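Local coordinates for DNA ligase D 3'-phosphoesterase domain-containing protein (Methanocella paludicola, PDB 5DMP) that probably removes 3'-terminal phosphates and ribonucleotides from DNA ends during archaeal non-homologous end joining, as a metal-dependent phosphoesterase of the LigD family, at residues P4-Q9 against L20-G25; L28-V33 against E51-G56. All blocks are in the same frame, centred on the assembly; numbering follows the deposited sequence.

Contact 1: P4-Q9 against L20-G25; sequences PIYVIQ and LRLEMG. With VN4 (oxido(dioxo)vanadium), chain J.
V7 and R21 face each other across an antiparallel beta hairpin, strands 5-12 and 16-24, part of the antiparallel sheet in which strand 5-12 also pairs with strand 72-84. Their mutual backbone bonds, R21 N to V7 O at 2.8 Å and V7 N to R21 O at 3.1 Å, make them a hydrogen-bonded pair; Y6 with L22 and I8 with L20 form the flanking non-hydrogen-bonded pairs. One more rung joins E23 N to I5 O, and P4 packs its CB beside E23.

Apolar packing fills the face bearing Y6, I8, L20 and L22. Here L20 is central: a chi1 of 166° swings CG away from the backbone N and carries CD1 in-plane to the edge of the Y6 ring, 3.7 Å from CE1, while the same methyl meets I8 CG1. L22 CD2 lies against Y6 CB. Leucine and isoleucine suit a buried face, and the tyrosine keeps its hydroxyl for D78 on strand 72-84.

On the opposite face V7 CG1 lies alongside the start of the R21 side chain, 3.6 Å from CB, a branched wall for the aliphatic part of the arginine.

Polar side chains close both ends. E23 reaches straight across, its chain extended, to set OE1 2.9 Å from I5 N, which meets it on the anti side, 21° out of the carboxylate plane; the same oxygen also bonds H3. At the other end the Q9 amide and R21 guanidinium planes stand 85° apart, and Y57 O and F60 O hold Q9 NE2. R21 NE reaches Q9 OE1 at 2.7 Å, nearly in line with the C=O, and R21 NH2 reaches it at 3.1 Å from above the carbonyl plane. These bonds steady a pocket residue: O3 of the oxido(dioxo)vanadium ligand lies near the guanidinium edge, 3.6 Å from R21 NH2, a near approach and not a hydrogen bond.

Contact 2: L28-V33 against E51-G56; sequences LKSWAV and EDHPIG. With VN4 (oxido(dioxo)vanadium), chain J.
L28 lays its CD1 methyl over the backbone of P54 and I55, 3.3 Å from P54 O, and its CD2 near I55 CG1; a leucine suits this spot because two branches can cover both residues at once. Strand 27-33 pairs antiparallel with strand 45-53 as a beta hairpin, only weakly bonded at about 51-53. The bridge is the hydrogen-bonded pair L28 and H53, with L28 N to H53 O at 2.8 Å and H53 N to L28 O at 3.0 Å. S30 OG donates to that same L28 O from the other face of the carbonyl plane.

Two successive kinks in the K29 chain (chi2 -59°, chi3 -60°) fold NZ back alongside D52, to a salt bridge with OD1 at 2.9 Å on the syn side. A water joins D52 OD1 to S30 N. With an alanine here in place of K29, the D52 carboxylate is likely to lose its charged mate and keep the weaker tie through that water.

The H53 ring is held at both nitrogens: ND1 donates to E51 O at 2.7 Å, and NE2 donates to O1 of the oxido(dioxo)vanadium ligand at 2.7 Å, almost straight (177°). With ND1 engaged by a backbone carbonyl, the imidazole is fixed in rotation and offers an N-H to the ligand oxygen, consistent with recognition of a phosphate group.

Contact 1 and contact 2 lie side by side in one antiparallel sheet, their centres 7 Å apart, because strands 16-24 and 27-33 are neighbours. Backbone bonds stitch them together: L20 N to W31 O at 2.8 Å and L22 N to K29 O at 2.9 Å. Each contributes one residue to the vanadate pocket, R21 from contact 1 and H53 from contact 2; R21 NH1 and H53 ND1 are close at 3.3 Å but not bonded, since ND1 gives its hydrogen to E51 O. R21 NH1 donates to S30 OG of contact 2, tying the arginine to the next strand. Y57 adds a further bond to the ligand, and a magnesium ion lies about 5 Å from the R21 side chain and about 6 Å from that of H53.

Contact 1: P4-Q9 against L20-G25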
# COMPACT_ATOMS: atom_id res chain seq x y z
N PRO A 4 -7.37 -11.69 -3.67
CA PRO A 4 -6.63 -10.58 -4.20
C PRO A 4 -5.46 -10.11 -3.39
O PRO A 4 -5.55 -9.98 -2.19
CB PRO A 4 -7.69 -9.53 -4.46
CG PRO A 4 -8.67 -9.73 -3.30
CD PRO A 4 -8.54 -11.20 -2.88
N ILE A 5 -4.35 -9.96 -4.06
CA ILE A 5 -3.12 -9.54 -3.41
C ILE A 5 -3.18 -8.09 -2.93
O ILE A 5 -3.67 -7.21 -3.64
CB ILE A 5 -1.96 -9.68 -4.43
CG1 ILE A 5 -1.60 -11.15 -4.58
CG2 ILE A 5 -0.66 -8.94 -4.04
CD1 ILE A 5 -0.92 -11.29 -5.92
N TYR A 6 -2.62 -7.88 -1.74
CA TYR A 6 -2.21 -6.54 -1.20
C TYR A 6 -0.70 -6.68 -0.98
O TYR A 6 -0.20 -7.74 -0.48
CB TYR A 6 -2.98 -6.33 0.14
CG TYR A 6 -2.13 -5.69 1.19
CD1 TYR A 6 -1.76 -4.32 1.04
CD2 TYR A 6 -1.69 -6.40 2.30
CE1 TYR A 6 -0.92 -3.70 1.98
CE2 TYR A 6 -0.83 -5.80 3.27
CZ TYR A 6 -0.47 -4.45 3.11
OH TYR A 6 0.35 -3.85 4.07
N VAL A 7 0.06 -5.66 -1.39
CA VAL A 7 1.50 -5.65 -1.10
C VAL A 7 1.94 -4.20 -0.88
O VAL A 7 1.37 -3.26 -1.48
CB VAL A 7 2.28 -6.29 -2.30
CG1 VAL A 7 1.96 -5.57 -3.64
CG2 VAL A 7 3.81 -6.36 -2.00
N ILE A 8 2.95 -4.01 -0.04
CA ILE A 8 3.64 -2.75 0.04
C ILE A 8 5.11 -3.07 -0.17
O ILE A 8 5.70 -3.94 0.56
CB ILE A 8 3.49 -2.08 1.45
CG1 ILE A 8 2.00 -1.59 1.61
CG2 ILE A 8 4.52 -0.91 1.54
CD1 ILE A 8 1.61 -0.95 2.98
N GLN A 9 5.72 -2.36 -1.10
CA GLN A 9 7.18 -2.48 -1.26
C GLN A 9 7.80 -1.20 -0.71
O GLN A 9 7.28 -0.10 -0.95
CB GLN A 9 7.53 -2.68 -2.71
CG GLN A 9 7.35 -4.18 -3.09
CD GLN A 9 6.97 -4.42 -4.52
OE1 GLN A 9 6.08 -3.77 -5.10
NE2 GLN A 9 7.61 -5.45 -5.12
N LEU A 20 2.28 1.17 -2.44
CA LEU A 20 1.17 0.32 -2.06
C LEU A 20 0.49 -0.24 -3.33
O LEU A 20 0.24 0.52 -4.27
CB LEU A 20 0.08 1.19 -1.35
CG LEU A 20 -1.28 0.54 -1.18
CD1 LEU A 20 -1.18 -0.61 -0.11
CD2 LEU A 20 -2.22 1.64 -0.66
N ARG A 21 0.13 -1.54 -3.32
CA ARG A 21 -0.56 -2.06 -4.55
C ARG A 21 -1.67 -2.98 -4.17
O ARG A 21 -1.61 -3.74 -3.18
CB ARG A 21 0.47 -2.84 -5.47
CG ARG A 21 1.85 -2.26 -5.48
CD ARG A 21 2.73 -3.05 -6.57
NE ARG A 21 4.09 -2.59 -6.46
CZ ARG A 21 4.61 -1.50 -7.02
NH1 ARG A 21 3.87 -0.68 -7.79
NH2 ARG A 21 5.84 -1.21 -6.81
N LEU A 22 -2.76 -2.91 -4.92
CA LEU A 22 -3.86 -3.77 -4.64
C LEU A 22 -4.28 -4.43 -5.98
O LEU A 22 -4.50 -3.72 -6.99
CB LEU A 22 -5.11 -2.96 -4.17
CG LEU A 22 -4.90 -2.20 -2.84
CD1 LEU A 22 -6.13 -1.29 -2.64
CD2 LEU A 22 -4.77 -3.22 -1.69
N GLU A 23 -4.49 -5.73 -5.93
CA GLU A 23 -4.92 -6.46 -7.17
C GLU A 23 -6.35 -6.17 -7.54
O GLU A 23 -7.27 -6.42 -6.72
CB GLU A 23 -4.75 -7.91 -6.91
CG GLU A 23 -5.17 -8.75 -8.15
CD GLU A 23 -5.07 -10.25 -7.93
OE1 GLU A 23 -4.53 -10.74 -6.89
OE2 GLU A 23 -5.48 -10.96 -8.86
N MET A 24 -6.56 -5.67 -8.76
CA MET A 24 -7.91 -5.66 -9.34
C MET A 24 -7.85 -5.63 -10.87
O MET A 24 -6.85 -5.15 -11.46
CB MET A 24 -8.73 -4.47 -8.84
CG MET A 24 -8.06 -3.10 -8.86
SD MET A 24 -8.97 -1.76 -7.99
CE MET A 24 -8.12 -1.53 -6.43
N GLY A 25 -8.89 -6.19 -11.51
CA GLY A 25 -8.94 -6.21 -12.99
C GLY A 25 -7.68 -6.75 -13.65
O GLY A 25 -7.22 -6.22 -14.68
V VN4 J . 8.22 0.31 -9.08
O1 VN4 J . 8.35 -0.36 -10.87
O2 VN4 J . 9.49 -0.66 -7.99
O3 VN4 J . 7.00 1.68 -8.62

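Contact 2: L28-V33 against E51-G56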
# COMPACT_ATOMS: atom_id res chain seq x y z
N LEU A 28 -1.91 -5.01 -10.66
CA LEU A 28 -1.75 -4.42 -9.33
C LEU A 28 -1.89 -2.90 -9.53
O LEU A 28 -0.99 -2.25 -10.08
CB LEU A 28 -0.32 -4.74 -8.82
CG LEU A 28 -0.10 -6.25 -8.56
CD1 LEU A 28 1.32 -6.50 -7.98
CD2 LEU A 28 -1.11 -6.91 -7.64
N LYS A 29 -3.01 -2.31 -9.09
CA LYS A 29 -3.15 -0.86 -9.07
C LYS A 29 -2.24 -0.30 -7.97
O LYS A 29 -2.22 -0.87 -6.88
CB LYS A 29 -4.64 -0.49 -8.72
CG LYS A 29 -5.75 -1.09 -9.60
CD LYS A 29 -5.59 -0.68 -11.07
CE LYS A 29 -5.65 0.81 -11.25
NZ LYS A 29 -5.66 1.03 -12.74
N SER A 30 -1.50 0.78 -8.26
CA SER A 30 -0.34 1.11 -7.46
C SER A 30 -0.41 2.59 -7.07
O SER A 30 -0.84 3.42 -7.86
CB SER A 30 0.94 0.86 -8.25
OG SER A 30 1.00 -0.56 -8.52
N TRP A 31 0.15 2.90 -5.91
CA TRP A 31 0.30 4.28 -5.46
C TRP A 31 1.64 4.40 -4.78
O TRP A 31 2.08 3.48 -4.04
CB TRP A 31 -0.76 4.60 -4.40
CG TRP A 31 -2.21 4.69 -4.84
CD1 TRP A 31 -2.93 5.87 -5.10
CD2 TRP A 31 -3.15 3.61 -5.01
NE1 TRP A 31 -4.24 5.54 -5.43
CE2 TRP A 31 -4.40 4.18 -5.39
CE3 TRP A 31 -3.07 2.20 -4.88
CZ2 TRP A 31 -5.56 3.39 -5.63
CZ3 TRP A 31 -4.17 1.43 -5.15
CH2 TRP A 31 -5.43 2.03 -5.57
N ALA A 32 2.30 5.55 -4.94
CA ALA A 32 3.51 5.80 -4.17
C ALA A 32 3.11 6.55 -2.90
O ALA A 32 2.42 7.57 -2.98
CB ALA A 32 4.50 6.64 -4.99
N VAL A 33 3.59 6.08 -1.76
CA VAL A 33 3.20 6.65 -0.48
C VAL A 33 4.46 7.10 0.21
O VAL A 33 5.15 6.29 0.88
CB VAL A 33 2.39 5.61 0.39
CG1 VAL A 33 1.95 6.27 1.72
CG2 VAL A 33 1.17 5.11 -0.43
N GLU A 51 2.05 3.64 -12.19
CA GLU A 51 1.64 2.70 -13.20
C GLU A 51 1.10 1.41 -12.66
O GLU A 51 1.69 0.83 -11.68
CB GLU A 51 2.93 2.25 -13.97
CG GLU A 51 3.43 3.17 -15.02
CD GLU A 51 2.37 3.55 -16.01
OE1 GLU A 51 1.83 2.66 -16.72
OE2 GLU A 51 2.11 4.76 -16.09
N ASP A 52 0.14 0.83 -13.37
CA ASP A 52 -0.26 -0.52 -13.04
C ASP A 52 0.93 -1.48 -13.17
O ASP A 52 1.78 -1.27 -14.04
CB ASP A 52 -1.32 -1.05 -14.01
CG ASP A 52 -2.63 -0.31 -13.92
OD1 ASP A 52 -2.82 0.57 -13.03
OD2 ASP A 52 -3.48 -0.63 -14.76
N HIS A 53 1.02 -2.47 -12.29
CA HIS A 53 2.13 -3.46 -12.30
C HIS A 53 1.55 -4.84 -12.54
O HIS A 53 0.41 -5.10 -12.22
CB HIS A 53 2.94 -3.41 -10.99
CG HIS A 53 3.96 -2.32 -10.99
ND1 HIS A 53 3.63 -0.97 -11.09
CD2 HIS A 53 5.31 -2.38 -10.98
CE1 HIS A 53 4.74 -0.25 -11.10
NE2 HIS A 53 5.78 -1.08 -11.02
N PRO A 54 2.36 -5.78 -13.09
CA PRO A 54 1.90 -7.14 -13.22
C PRO A 54 1.76 -7.82 -11.82
O PRO A 54 2.52 -7.52 -10.90
CB PRO A 54 3.03 -7.82 -14.04
CG PRO A 54 4.26 -6.99 -13.83
CD PRO A 54 3.77 -5.56 -13.50
N ILE A 55 0.81 -8.72 -11.70
CA ILE A 55 0.58 -9.48 -10.44
C ILE A 55 1.86 -10.11 -9.92
O ILE A 55 2.12 -10.04 -8.71
CB ILE A 55 -0.57 -10.49 -10.60
CG1 ILE A 55 -1.90 -9.72 -10.61
CG2 ILE A 55 -0.55 -11.53 -9.47
CD1 ILE A 55 -3.04 -10.56 -11.12
N GLY A 56 2.73 -10.64 -10.80
CA GLY A 56 3.94 -11.30 -10.32
C GLY A 56 4.99 -10.36 -9.71
O GLY A 56 5.86 -10.80 -8.96
V VN4 J . 8.22 0.31 -9.08
O1 VN4 J . 8.35 -0.36 -10.87
O2 VN4 J . 9.49 -0.66 -7.99
O3 VN4 J . 7.00 1.68 -8.62
O HOH W 1 -1.97 1.81 -10.93